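Local coordinates for myosin-17 (Arabidopsis thaliana, PDB 7KFL), which is a plant class XI myosin motor, modelled here as its cargo-binding globular tail, which probably recruits the organelles or vesicles carried along actin, at residues Q334-R337 against I338-Y342. Numbering follows the deposited sequence.
Sequences QLYR and ISTMY
Q334 to M341 make up the last turns of helix 332-341, with Y342 following it, and the turns are joined by successive i to i+4 backbone bonds that run from I338 N to Q334 O (3.1 Å) through to M341 N to R337 O (2.9 Å). Two carbonyls on the way are gripped twice. L335 O accepts S339 N and also S339 OG, which comes from above the carbonyl plane at 2.8 Å; Y336 O takes T340 N and, tilted 33° from its plane, T340 OG1 at 2.7 Å. T340 reaches back because its hydroxyl sits between the backbone N and the carbonyl carbon (chi1 54°), which turns CG2 toward the Y336 ring. That methyl rests over one face in a CH-pi contact, 3.7 Å from the centroid and displaced toward the rim, nearest CE1. Exchanging Y336 for an alanine would probably leave the T340 methyl without its aromatic bed and strip the contacts to R361 and M364. The helix belongs to the DIL domain of the myosin tail, and its buried side packs L335 and S339 on M360 of helix 354-369 and I338 on F308 and L259. The R337 chain, bent at chi2 and chi3, crosses M341, with R337 CD 3.8 Å from M341 SD, and its NH1 is held by L259 O of helix 236-260. M341 is the last residue with helical angles; Y342 departs from them, though its N still makes a weak bond to I338 O.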
loop_
_atom_site.group_PDB
_atom_site.type_symbol
_atom_site.label_atom_id
_atom_site.label_comp_id
_atom_site.label_asym_id
_atom_site.label_seq_id
_atom_site.Cartn_x
_atom_site.Cartn_y
_atom_site.Cartn_z
ATOM N N GLN A 334 25.684 -0.907 -6.787
ATOM C CA GLN A 334 24.974 0.351 -6.422
ATOM C C GLN A 334 25.987 1.368 -5.884
ATOM O O GLN A 334 26.016 2.499 -6.408
ATOM C CB GLN A 334 23.881 0.081 -5.385
ATOM C CG GLN A 334 22.653 -0.615 -5.957
ATOM C CD GLN A 334 21.761 -1.195 -4.886
ATOM O OE1 GLN A 334 22.122 -1.250 -3.712
ATOM N NE2 GLN A 334 20.582 -1.645 -5.288
ATOM N N LEU A 335 26.773 0.974 -4.874
ATOM C CA LEU A 335 27.811 1.825 -4.228
ATOM C C LEU A 335 28.764 2.376 -5.293
ATOM O O LEU A 335 29.049 3.586 -5.250
ATOM C CB LEU A 335 28.582 1.004 -3.191
ATOM C CG LEU A 335 27.822 0.677 -1.908
ATOM C CD1 LEU A 335 28.597 -0.323 -1.065
ATOM C CD2 LEU A 335 27.535 1.936 -1.104
ATOM N N TYR A 336 29.237 1.518 -6.200
ATOM C CA TYR A 336 30.213 1.868 -7.266
ATOM C C TYR A 336 29.662 3.031 -8.100
ATOM O O TYR A 336 30.380 4.033 -8.259
ATOM C CB TYR A 336 30.536 0.651 -8.138
ATOM C CG TYR A 336 31.432 0.954 -9.313
ATOM C CD1 TYR A 336 32.805 1.053 -9.160
ATOM C CD2 TYR A 336 30.905 1.159 -10.580
ATOM C CE1 TYR A 336 33.633 1.341 -10.234
ATOM C CE2 TYR A 336 31.717 1.448 -11.664
ATOM C CZ TYR A 336 33.088 1.538 -11.491
ATOM O OH TYR A 336 33.894 1.822 -12.556
ATOM N N ARG A 337 28.431 2.899 -8.603
ATOM C CA ARG A 337 27.738 3.942 -9.408
ATOM C C ARG A 337 27.706 5.253 -8.611
ATOM O O ARG A 337 28.159 6.282 -9.147
ATOM C CB ARG A 337 26.326 3.479 -9.787
ATOM C CG ARG A 337 25.460 4.544 -10.448
ATOM C CD ARG A 337 26.084 5.122 -11.703
ATOM N NE ARG A 337 26.260 4.108 -12.735
ATOM C CZ ARG A 337 25.371 3.802 -13.679
ATOM N NH1 ARG A 337 24.205 4.425 -13.745
ATOM N NH2 ARG A 337 25.652 2.857 -14.560
ATOM N N ILE A 338 27.206 5.204 -7.373
ATOM C CA ILE A 338 27.081 6.381 -6.461
ATOM C C ILE A 338 28.477 6.981 -6.242
ATOM O O ILE A 338 28.607 8.212 -6.355
ATOM C CB ILE A 338 26.388 5.990 -5.137
ATOM C CG1 ILE A 338 24.920 5.617 -5.361
ATOM C CG2 ILE A 338 26.524 7.094 -4.097
ATOM C CD1 ILE A 338 24.266 4.931 -4.180
ATOM N N SER A 339 29.475 6.138 -5.958
ATOM C CA SER A 339 30.877 6.530 -5.650
ATOM C C SER A 339 31.548 7.192 -6.861
ATOM O O SER A 339 32.273 8.183 -6.659
ATOM C CB SER A 339 31.675 5.339 -5.173
ATOM O OG SER A 339 31.182 4.867 -3.927
ATOM N N THR A 340 31.331 6.664 -8.069
ATOM C CA THR A 340 32.019 7.093 -9.319
ATOM C C THR A 340 31.308 8.298 -9.950
ATOM O O THR A 340 31.973 9.031 -10.702
ATOM C CB THR A 340 32.123 5.938 -10.322
ATOM O OG1 THR A 340 30.813 5.413 -10.538
ATOM C CG2 THR A 340 33.051 4.840 -9.853
ATOM N N MET A 341 30.014 8.486 -9.669
ATOM C CA MET A 341 29.174 9.566 -10.257
ATOM C C MET A 341 29.089 10.759 -9.293
ATOM O O MET A 341 28.655 11.840 -9.742
ATOM C CB MET A 341 27.766 9.046 -10.564
ATOM C CG MET A 341 27.101 9.747 -11.730
ATOM S SD MET A 341 25.667 8.832 -12.350
ATOM C CE MET A 341 24.569 8.946 -10.938
ATOM N N TYR A 342 29.497 10.569 -8.031
ATOM C CA TYR A 342 29.494 11.596 -6.955
ATOM C C TYR A 342 30.280 12.834 -7.401
ATOM O O TYR A 342 31.369 12.681 -7.982
ATOM C CB TYR A 342 30.088 11.028 -5.663
ATOM C CG TYR A 342 30.155 12.011 -4.522
ATOM C CD1 TYR A 342 29.044 12.269 -3.734
ATOM C CD2 TYR A 342 31.327 12.689 -4.228
ATOM C CE1 TYR A 342 29.094 13.173 -2.684
ATOM C CE2 TYR A 342 31.395 13.593 -3.181
ATOM C CZ TYR A 342 30.275 13.837 -2.405
ATOM O OH TYR A 342 30.336 14.726 -1.370
#